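Local coordinates for sensor protein (Vibrio cholerae, PDB 3BY9) that senses C4-dicarboxylates such as succinate through this extracytoplasmic sensor domain and, as a membrane-bound histidine kinase, probably relays the signal by autophosphorylation on histidine, at residues 119-124 with 204-209; 123-128 with 147-152; 166-171 with 248-253; 184-189 with 211-216. One frame throughout, in Å; residues are numbered along the deposited sequence.

Contact 1: 119-124 with 204-209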
# COMPACT_ATOMS: atom_id res chain seq x y z
N PHE A 119 -0.70 -3.52 0.67
CA PHE A 119 -1.02 -2.29 -0.09
C PHE A 119 -1.79 -2.77 -1.31
O PHE A 119 -1.57 -3.90 -1.78
CB PHE A 119 0.26 -1.49 -0.49
CG PHE A 119 1.31 -2.31 -1.18
CD1 PHE A 119 1.25 -2.52 -2.55
CD2 PHE A 119 2.34 -2.90 -0.46
CE1 PHE A 119 2.23 -3.32 -3.20
CE2 PHE A 119 3.30 -3.69 -1.10
CZ PHE A 119 3.23 -3.89 -2.47
N ALA A 120 -2.72 -1.95 -1.79
CA ALA A 120 -3.53 -2.38 -2.90
C ALA A 120 -4.34 -1.23 -3.46
O ALA A 120 -4.42 -0.16 -2.86
CB ALA A 120 -4.55 -3.42 -2.40
N LEU A 121 -4.97 -1.53 -4.60
CA LEU A 121 -5.95 -0.61 -5.19
C LEU A 121 -7.29 -1.04 -4.59
O LEU A 121 -7.69 -2.19 -4.75
CB LEU A 121 -5.99 -0.77 -6.72
CG LEU A 121 -7.14 0.03 -7.38
CD1 LEU A 121 -6.95 1.54 -7.20
CD2 LEU A 121 -7.14 -0.27 -8.89
N GLY A 122 -7.95 -0.14 -3.85
CA GLY A 122 -9.20 -0.44 -3.18
C GLY A 122 -10.34 -0.86 -4.09
O GLY A 122 -10.66 -0.17 -5.05
N SER A 123 -11.00 -1.97 -3.73
CA SER A 123 -12.06 -2.52 -4.55
C SER A 123 -13.39 -1.80 -4.52
O SER A 123 -14.14 -1.85 -5.49
CB SER A 123 -12.31 -3.98 -4.17
OG SER A 123 -12.89 -4.06 -2.89
N THR A 124 -13.71 -1.17 -3.41
CA THR A 124 -15.01 -0.49 -3.33
C THR A 124 -14.80 0.98 -3.60
O THR A 124 -15.59 1.62 -4.31
CB THR A 124 -15.62 -0.67 -1.92
OG1 THR A 124 -15.81 -2.08 -1.65
CG2 THR A 124 -16.96 0.06 -1.83
N GLN A 204 -4.63 -7.65 -6.35
CA GLN A 204 -3.95 -6.57 -5.64
C GLN A 204 -4.22 -5.25 -6.33
O GLN A 204 -4.38 -4.23 -5.65
CB GLN A 204 -2.46 -6.82 -5.57
CG GLN A 204 -1.70 -5.80 -4.66
CD GLN A 204 -0.37 -6.34 -4.21
OE1 GLN A 204 0.22 -7.20 -4.89
NE2 GLN A 204 0.14 -5.85 -3.07
N TYR A 205 -4.27 -5.26 -7.68
CA TYR A 205 -4.59 -4.05 -8.46
C TYR A 205 -5.90 -4.29 -9.23
O TYR A 205 -6.08 -3.75 -10.33
CB TYR A 205 -3.45 -3.70 -9.44
CG TYR A 205 -2.12 -3.65 -8.75
CD1 TYR A 205 -1.88 -2.74 -7.71
CD2 TYR A 205 -1.14 -4.58 -9.04
CE1 TYR A 205 -0.69 -2.76 -6.98
CE2 TYR A 205 0.03 -4.61 -8.34
CZ TYR A 205 0.26 -3.69 -7.30
OH TYR A 205 1.44 -3.71 -6.61
N LEU A 206 -6.81 -5.04 -8.61
CA LEU A 206 -8.10 -5.36 -9.20
C LEU A 206 -7.88 -5.90 -10.62
O LEU A 206 -7.00 -6.78 -10.80
CB LEU A 206 -9.01 -4.15 -9.19
CG LEU A 206 -9.11 -3.50 -7.77
CD1 LEU A 206 -10.04 -2.31 -7.74
CD2 LEU A 206 -9.57 -4.53 -6.75
N ASP A 207 -8.65 -5.38 -11.59
CA ASP A 207 -8.50 -5.83 -13.00
C ASP A 207 -7.69 -4.84 -13.84
O ASP A 207 -7.87 -4.72 -15.07
CB ASP A 207 -9.86 -5.98 -13.67
CG ASP A 207 -10.75 -7.00 -13.01
OD1 ASP A 207 -10.24 -8.03 -12.52
OD2 ASP A 207 -11.99 -6.80 -13.02
N SER A 208 -6.79 -4.13 -13.19
CA SER A 208 -5.98 -3.14 -13.87
C SER A 208 -5.10 -3.76 -14.91
O SER A 208 -4.49 -4.80 -14.68
CB SER A 208 -5.02 -2.39 -12.90
OG SER A 208 -5.72 -1.66 -11.93
N PRO A 209 -5.08 -3.16 -16.11
CA PRO A 209 -4.19 -3.72 -17.13
C PRO A 209 -2.85 -3.27 -16.56
O PRO A 209 -2.75 -2.19 -15.95
CB PRO A 209 -4.55 -2.93 -18.38
CG PRO A 209 -6.03 -2.75 -18.23
CD PRO A 209 -6.20 -2.43 -16.74
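Where the strand ending at Leu121 runs past the loop after helix 193-202, Ala120 lies beside Gln204 and Leu121 beside Tyr205, with the CA atoms of Ala120 and Gln204 5.0 Å apart. A single backbone bond joins the segments: Leu121 N donates to Gln204 O at 3.0 Å. The Gln204 side chain adds a second grip. With CG anti to the backbone N (chi1 -173°) and the chain extended beyond it, the amide reaches back along the strand, and Gln204 NE2 gives a 2.9 Å bond to Phe119 O. Gln204 NE2 also lies over one face of the Phe119 ring, near its rim, 3.3 Å from Phe119 CE1, and the amide and ring planes are tilted by 23°. Tyr205 OH comes to the edge of that ring, in its plane, while the hydroxyl itself is hydrogen-bonded to Asp170. Strand 116-121 is an edge strand of the five-stranded sheet and leads into Ser123 and Thr124 of the succinate site. From Tyr205 to Ser208 the chain makes a type II' beta turn. Tyr205 O is held there by both Ser208 N and Ser208 OG, the hydroxyl at 2.7 Å. The turn presents Leu206 to the strand end: Leu206 CD1 packs 3.7 Å from Leu121 CD2, the two side chains crossing nearly at right angles, and Leu206 CD2 lies against Ser123 CB. Leu121 CD2 also touches Ser208 OG, at 3.6 Å.

Contact 2: 123-128 with 147-152. With SIN (succinic acid), chain E.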
# COMPACT_ATOMS: atom_id res chain seq x y z
N SER A 123 -11.00 -1.97 -3.73
CA SER A 123 -12.06 -2.52 -4.55
C SER A 123 -13.39 -1.80 -4.52
O SER A 123 -14.14 -1.85 -5.49
CB SER A 123 -12.31 -3.98 -4.17
OG SER A 123 -12.89 -4.06 -2.89
N THR A 124 -13.71 -1.17 -3.41
CA THR A 124 -15.01 -0.49 -3.33
C THR A 124 -14.80 0.98 -3.60
O THR A 124 -15.59 1.62 -4.31
CB THR A 124 -15.62 -0.67 -1.92
OG1 THR A 124 -15.81 -2.08 -1.65
CG2 THR A 124 -16.96 0.06 -1.83
N SER A 125 -13.71 1.50 -3.04
CA SER A 125 -13.36 2.91 -3.17
C SER A 125 -12.70 3.29 -4.51
O SER A 125 -12.85 4.41 -4.99
CB SER A 125 -12.37 3.25 -2.05
OG SER A 125 -11.16 2.53 -2.26
N GLY A 126 -11.93 2.37 -5.09
CA GLY A 126 -11.18 2.71 -6.29
C GLY A 126 -9.95 3.56 -5.95
O GLY A 126 -9.29 4.18 -6.82
N GLN A 127 -9.59 3.58 -4.67
CA GLN A 127 -8.47 4.37 -4.19
C GLN A 127 -7.35 3.51 -3.65
O GLN A 127 -7.61 2.55 -2.91
CB GLN A 127 -8.95 5.32 -3.09
CG GLN A 127 -9.85 6.47 -3.62
CD GLN A 127 -9.10 7.38 -4.61
OE1 GLN A 127 -8.04 7.94 -4.30
NE2 GLN A 127 -9.67 7.54 -5.81
N ARG A 128 -6.10 3.83 -3.99
CA ARG A 128 -5.01 3.03 -3.42
C ARG A 128 -4.92 3.27 -1.90
O ARG A 128 -5.27 4.34 -1.40
CB ARG A 128 -3.65 3.48 -3.99
CG ARG A 128 -3.41 3.15 -5.47
CD ARG A 128 -2.11 3.81 -5.95
NE ARG A 128 -2.27 5.27 -5.98
CZ ARG A 128 -1.27 6.15 -5.82
NH1 ARG A 128 -0.03 5.74 -5.64
NH2 ARG A 128 -1.54 7.46 -5.79
N VAL A 147 -9.32 -3.20 10.61
CA VAL A 147 -8.42 -2.72 9.55
C VAL A 147 -8.40 -1.21 9.51
O VAL A 147 -9.44 -0.56 9.68
CB VAL A 147 -8.94 -3.17 8.17
CG1 VAL A 147 -7.92 -2.78 7.08
CG2 VAL A 147 -9.16 -4.73 8.14
N VAL A 148 -7.22 -0.65 9.32
CA VAL A 148 -7.12 0.80 9.11
C VAL A 148 -6.47 0.93 7.70
O VAL A 148 -5.45 0.31 7.45
CB VAL A 148 -6.17 1.41 10.15
CG1 VAL A 148 -5.77 2.87 9.74
CG2 VAL A 148 -6.92 1.53 11.50
N LYS A 149 -7.07 1.75 6.83
CA LYS A 149 -6.52 2.00 5.49
C LYS A 149 -6.07 3.44 5.45
O LYS A 149 -6.83 4.35 5.77
CB LYS A 149 -7.60 1.76 4.43
CG LYS A 149 -7.13 2.08 3.01
CD LYS A 149 -8.34 2.00 2.04
CE LYS A 149 -7.85 2.32 0.59
NZ LYS A 149 -9.07 2.31 -0.32
N MSE A 150 -4.82 3.62 5.03
CA MSE A 150 -4.17 4.94 4.95
C MSE A 150 -4.05 5.36 3.50
O MSE A 150 -3.63 4.57 2.66
CB MSE A 150 -2.74 4.88 5.58
CG MSE A 150 -2.12 6.26 5.70
SE MSE A 150 -0.16 6.03 5.94
CE MSE A 150 0.25 5.51 4.09
N ASP A 151 -4.41 6.61 3.21
CA ASP A 151 -4.30 7.18 1.86
C ASP A 151 -2.79 7.38 1.68
O ASP A 151 -2.07 7.62 2.65
CB ASP A 151 -5.02 8.54 1.87
CG ASP A 151 -4.96 9.26 0.54
OD1 ASP A 151 -5.66 8.82 -0.41
OD2 ASP A 151 -4.21 10.26 0.46
N LEU A 152 -2.34 7.32 0.43
CA LEU A 152 -0.91 7.46 0.12
C LEU A 152 -0.42 8.87 -0.17
O LEU A 152 0.78 9.07 -0.40
CB LEU A 152 -0.58 6.63 -1.09
CG LEU A 152 -1.02 5.19 -0.92
CD1 LEU A 152 -0.66 4.42 -2.16
CD2 LEU A 152 -0.34 4.57 0.29
C1 SIN E . -11.42 -0.49 -0.43
O1 SIN E . -10.28 -0.17 0.05
O2 SIN E . -11.97 0.18 -1.35
C2 SIN E . -12.17 -1.73 0.09
C3 SIN E . -11.24 -2.68 0.86
C4 SIN E . -10.31 -3.47 -0.04
O3 SIN E . -9.49 -4.28 0.50
O4 SIN E . -10.34 -3.29 -1.29
O HOH W 1 -4.23 6.84 -1.74
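Lys149 crosses from strand 141-150 to the 123-128 loop as an extended chain. Its CB points at the loop, and with CG anti to the backbone N (chi1 177°) the methylenes run straight, beside Tyr131, toward the bound succinate. Lys149 CD lies 3.5 Å from succinate O1, and CE touches both that oxygen and Gln127 O. The ammonium, Lys149 NZ, donates to succinate O1 at 2.8 Å and to Gln127 O at 3.0 Å, meeting the latter from above the carbonyl plane. Ser125 OG is also near NZ, but the angle is poor; the hydroxyl instead donates to succinate O2 at 2.6 Å and accepts from Gln127 N, forming an ST turn. Backbone N-H groups of Thr124 and Ser125 point to O2 as well, and Ser123 N reaches O4 of the other carboxylate at 2.9 Å. Away from the ligand, Leu152 CD1 sits 3.6 Å from Arg128 CB and over one face of the guanidinium, whose NH1 is hydrogen-bonded to Phe176 O and forms a salt bridge with Glu156. A water joins Arg128 O, Asp151 OD1 and Leu152 N. With Arg104, Tyr106 and Tyr131, this loop and lysine enclose the C4-dicarboxylate pocket of a PAS-like sensor domain.

Contact 3: 166-171 with 248-253; sequences FVATDD and LALTIR
Arg253 NE donates to Thr169 OG1 at 3.0 Å, an almost straight bond (168°) at the edge of the guanidinium, close to its plane. The threonine hydroxyl is set for this by its position between the backbone N and the carbonyl carbon (chi1 50°). Four backbone bonds accompany it: Val167 and Arg253 exchange two, of 3.0 Å from Val167 N to Arg253 O and 2.9 Å from Arg253 N to Val167 O, and Thr169 and Thr251 exchange two more. Ala168 and Ile252 form the non-hydrogen-bonded pair between them, their CA atoms 4.5 Å apart. This is regular antiparallel pairing of strands 165-169 and 250-257 in the second sheet, in the PAS-like module next to the chain termini. A water bridges Thr169 O and Thr251 OG1, and another joins Asp171 N to Ala249 O where the strands give way to loop. On the face bearing Val167, Thr169, Thr251 and Arg253, Thr251 CG2 lies over the centre of one face of the guanidinium, whose NH2 bonds to Leu219 O. The arginine's aliphatic part passes Val167 at a slant, Arg253 CB 3.8 Å from Val167 CG2. On the other face Ile252 packs against Phe19 and Ile23 of helix 5-27.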
# COMPACT_ATOMS: atom_id res chain seq x y z
N PHE A 166 10.87 9.37 -8.12
CA PHE A 166 10.95 8.12 -7.36
C PHE A 166 9.82 7.20 -7.78
O PHE A 166 8.79 7.63 -8.31
CB PHE A 166 10.84 8.34 -5.83
CG PHE A 166 9.42 8.28 -5.32
CD1 PHE A 166 8.87 7.08 -4.90
CD2 PHE A 166 8.62 9.42 -5.31
CE1 PHE A 166 7.54 7.01 -4.49
CE2 PHE A 166 7.29 9.36 -4.90
CZ PHE A 166 6.74 8.13 -4.48
N VAL A 167 10.05 5.89 -7.61
CA VAL A 167 8.93 4.96 -7.77
C VAL A 167 9.06 3.99 -6.57
O VAL A 167 10.16 3.86 -6.03
CB VAL A 167 8.97 4.07 -9.04
CG1 VAL A 167 8.73 4.97 -10.29
CG2 VAL A 167 10.33 3.32 -9.17
N ALA A 168 7.94 3.37 -6.18
CA ALA A 168 7.96 2.31 -5.15
C ALA A 168 7.44 1.13 -5.91
O ALA A 168 6.31 1.16 -6.42
CB ALA A 168 7.04 2.66 -3.98
N THR A 169 8.25 0.07 -6.02
CA THR A 169 7.85 -1.11 -6.81
C THR A 169 7.59 -2.36 -5.96
O THR A 169 8.22 -2.55 -4.93
CB THR A 169 8.95 -1.49 -7.81
OG1 THR A 169 10.21 -1.57 -7.11
CG2 THR A 169 9.09 -0.42 -8.92
N ASP A 170 6.64 -3.18 -6.42
CA ASP A 170 6.36 -4.43 -5.70
C ASP A 170 7.27 -5.52 -6.27
O ASP A 170 8.19 -5.26 -7.06
CB ASP A 170 4.88 -4.81 -5.82
CG ASP A 170 4.46 -5.26 -7.22
OD1 ASP A 170 5.31 -5.52 -8.11
OD2 ASP A 170 3.23 -5.37 -7.44
N ASP A 171 7.02 -6.77 -5.85
CA ASP A 171 7.86 -7.86 -6.33
C ASP A 171 7.91 -8.17 -7.83
O ASP A 171 8.88 -8.81 -8.28
CB ASP A 171 7.54 -9.14 -5.55
CG ASP A 171 7.91 -9.03 -4.10
OD1 ASP A 171 8.84 -8.25 -3.77
OD2 ASP A 171 7.29 -9.74 -3.28
N LEU A 248 7.72 -3.78 4.21
CA LEU A 248 6.63 -3.20 3.42
C LEU A 248 6.42 -3.91 2.10
O LEU A 248 5.46 -3.63 1.39
CB LEU A 248 6.94 -1.73 3.11
CG LEU A 248 7.34 -0.91 4.32
CD1 LEU A 248 7.51 0.55 3.86
CD2 LEU A 248 6.22 -1.00 5.44
N ALA A 249 7.32 -4.82 1.81
CA ALA A 249 7.31 -5.57 0.57
C ALA A 249 7.29 -4.61 -0.62
O ALA A 249 6.59 -4.82 -1.62
CB ALA A 249 6.14 -6.58 0.52
N LEU A 250 8.05 -3.52 -0.47
CA LEU A 250 8.21 -2.47 -1.51
C LEU A 250 9.66 -2.01 -1.60
O LEU A 250 10.36 -1.94 -0.58
CB LEU A 250 7.37 -1.24 -1.19
CG LEU A 250 5.86 -1.31 -1.39
CD1 LEU A 250 5.21 -0.05 -0.79
CD2 LEU A 250 5.55 -1.43 -2.86
N THR A 251 10.12 -1.67 -2.80
CA THR A 251 11.49 -1.17 -2.97
C THR A 251 11.33 0.29 -3.44
O THR A 251 10.59 0.55 -4.38
CB THR A 251 12.28 -1.98 -4.05
OG1 THR A 251 12.45 -3.35 -3.59
CG2 THR A 251 13.70 -1.38 -4.28
N ILE A 252 12.04 1.20 -2.79
CA ILE A 252 12.00 2.62 -3.16
C ILE A 252 13.15 2.85 -4.14
O ILE A 252 14.27 2.37 -3.92
CB ILE A 252 12.22 3.52 -1.94
CG1 ILE A 252 11.26 3.12 -0.82
CG2 ILE A 252 12.06 4.98 -2.33
CD1 ILE A 252 11.60 3.78 0.48
N ARG A 253 12.90 3.60 -5.22
CA ARG A 253 13.95 3.83 -6.20
C ARG A 253 13.97 5.27 -6.61
O ARG A 253 12.90 5.85 -6.82
CB ARG A 253 13.66 2.98 -7.44
CG ARG A 253 13.39 1.48 -7.05
CD ARG A 253 13.21 0.64 -8.32
NE ARG A 253 12.88 -0.79 -8.13
CZ ARG A 253 13.79 -1.76 -8.23
NH1 ARG A 253 15.07 -1.45 -8.45
NH2 ARG A 253 13.40 -3.02 -8.27
O HOH W 2 9.94 -4.91 -3.82
O HOH W 3 5.47 -6.94 -3.26

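Contact 4: 184-189 with 211-216; sequences LFHSVA and PSLGWQ
Pro211 lies over the imidazole of His186, its CG 3.9 Å from the ring centroid and 24° off the normal, a CH-pi contact. Leu213 CG meets His186 CB at 3.6 Å, its side chain crossing the histidine nearly at right angles. Three backbone bonds accompany these contacts: Ser187 N to Pro211 O, Leu213 N to Ser187 O at 2.8 Å, and Trp215 N to Val188 O at 3.0 Å. Ser187 and Ser212 form a single, isolated beta bridge between loops otherwise without regular strand structure. Val188 CG1 touches the indole at CE3, and Ala189 CB rests 3.4 Å from Trp215 O. In the next shell, His186 ND1 donates to Leu184 O at 3.0 Å; the carbonyl oxygen lies in the ring plane, which holds the imidazole's rotation. Ser187 OG donates to Ala189 O within its own segment. Ser212 OG, bonded also to Asp190, accepts from Gly214 N in an ST turn. Trp215 NE1 is tied to Asp236 O, while Trp183 meets the indole edge-to-face and Lys228 makes a cation-pi contact with it. In sequence the two loops lie before and after helix 193-202, one following strand 175-176, the other preceding strand 223-226.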
# COMPACT_ATOMS: atom_id res chain seq x y z
N LEU A 184 2.03 4.88 -12.69
CA LEU A 184 1.29 4.01 -11.73
C LEU A 184 0.67 2.81 -12.42
O LEU A 184 0.10 2.94 -13.49
CB LEU A 184 0.17 4.78 -11.00
CG LEU A 184 0.69 5.87 -10.03
CD1 LEU A 184 -0.53 6.61 -9.45
CD2 LEU A 184 1.54 5.28 -8.89
N PHE A 185 0.77 1.64 -11.78
CA PHE A 185 0.21 0.40 -12.29
C PHE A 185 0.86 -0.10 -13.60
O PHE A 185 0.26 -0.89 -14.30
CB PHE A 185 -1.32 0.48 -12.44
CG PHE A 185 -2.03 0.95 -11.18
CD1 PHE A 185 -1.91 0.25 -9.99
CD2 PHE A 185 -2.78 2.12 -11.20
CE1 PHE A 185 -2.53 0.71 -8.80
CE2 PHE A 185 -3.40 2.60 -10.03
CZ PHE A 185 -3.27 1.88 -8.83
N HIS A 186 2.07 0.39 -13.92
CA HIS A 186 2.82 -0.14 -15.06
C HIS A 186 4.00 -0.89 -14.44
O HIS A 186 4.45 -0.60 -13.33
CB HIS A 186 3.44 0.97 -15.91
CG HIS A 186 2.44 1.73 -16.71
ND1 HIS A 186 1.37 2.40 -16.14
CD2 HIS A 186 2.35 1.94 -18.05
CE1 HIS A 186 0.68 3.00 -17.10
NE2 HIS A 186 1.26 2.73 -18.27
N SER A 187 4.51 -1.88 -15.14
CA SER A 187 5.68 -2.58 -14.63
C SER A 187 6.92 -1.89 -15.17
O SER A 187 6.89 -1.29 -16.25
CB SER A 187 5.70 -4.05 -15.06
OG SER A 187 5.62 -4.20 -16.48
N VAL A 188 8.04 -1.99 -14.45
CA VAL A 188 9.24 -1.31 -14.91
C VAL A 188 9.72 -1.96 -16.20
O VAL A 188 10.13 -1.26 -17.13
CB VAL A 188 10.35 -1.39 -13.85
CG1 VAL A 188 11.70 -0.95 -14.44
CG2 VAL A 188 9.97 -0.47 -12.66
N ALA A 189 9.67 -3.29 -16.23
CA ALA A 189 10.15 -4.08 -17.38
C ALA A 189 9.07 -5.02 -17.86
O ALA A 189 8.09 -5.28 -17.16
CB ALA A 189 11.39 -4.90 -16.97
N PRO A 211 0.47 -2.39 -18.07
CA PRO A 211 1.32 -2.26 -19.25
C PRO A 211 2.75 -2.19 -18.77
O PRO A 211 3.01 -1.96 -17.59
CB PRO A 211 0.93 -0.91 -19.86
CG PRO A 211 -0.30 -0.49 -19.18
CD PRO A 211 -0.30 -1.16 -17.82
N SER A 212 3.68 -2.33 -19.71
CA SER A 212 5.10 -2.27 -19.36
C SER A 212 5.73 -0.94 -19.77
O SER A 212 5.43 -0.42 -20.85
CB SER A 212 5.85 -3.38 -20.09
OG SER A 212 7.24 -3.21 -19.88
N LEU A 213 6.60 -0.40 -18.91
CA LEU A 213 7.32 0.85 -19.24
C LEU A 213 8.49 0.53 -20.18
O LEU A 213 9.12 1.45 -20.72
CB LEU A 213 7.83 1.52 -17.96
CG LEU A 213 6.68 2.01 -17.06
CD1 LEU A 213 7.23 2.44 -15.71
CD2 LEU A 213 5.92 3.16 -17.71
N GLY A 214 8.81 -0.76 -20.28
CA GLY A 214 9.81 -1.21 -21.22
C GLY A 214 11.26 -0.91 -20.96
O GLY A 214 12.06 -0.93 -21.89
N TRP A 215 11.62 -0.66 -19.70
CA TRP A 215 13.03 -0.38 -19.40
C TRP A 215 13.78 -1.69 -19.25
O TRP A 215 13.19 -2.71 -18.90
CB TRP A 215 13.17 0.41 -18.08
CG TRP A 215 13.08 1.92 -18.22
CD1 TRP A 215 13.86 2.71 -19.02
CD2 TRP A 215 12.23 2.80 -17.49
NE1 TRP A 215 13.55 4.04 -18.82
CE2 TRP A 215 12.55 4.12 -17.88
CE3 TRP A 215 11.22 2.60 -16.53
CZ2 TRP A 215 11.90 5.25 -17.34
CZ3 TRP A 215 10.58 3.73 -15.98
CH2 TRP A 215 10.93 5.02 -16.40
N GLN A 216 15.09 -1.63 -19.48
CA GLN A 216 15.95 -2.80 -19.33
C GLN A 216 17.02 -2.40 -18.38
O GLN A 216 17.46 -1.24 -18.40
CB GLN A 216 16.54 -3.18 -20.70
CG GLN A 216 15.42 -3.57 -21.66
CD GLN A 216 15.86 -3.90 -23.07
OE1 GLN A 216 15.04 -4.33 -23.89
NE2 GLN A 216 17.15 -3.72 -23.37

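Overall arrangement
Contacts 1 and 2 start from the same stretch of chain, the end of strand 116-121 and the loop after it, and share Ser123 and Thr124; their centres are about 10 Å apart, and Gly122 N probably bonds to Gln127 O (2.9 Å). Contact 2 holds the succinate, and contact 1 joins the chain just before that loop to the 204-209 turn. Tyr205 OH of contact 1 bonds Asp170 OD2 of contact 3 at 2.6 Å, just past edge strand 165-169 of the second sheet. Phe185 of contact 4 touches Tyr205 and Arg128, meeting contacts 1 and 2. Contacts 3 and 4 meet through Thr169 and Val188; contacts 2 and 3 stay about 7 Å apart at their nearest atoms.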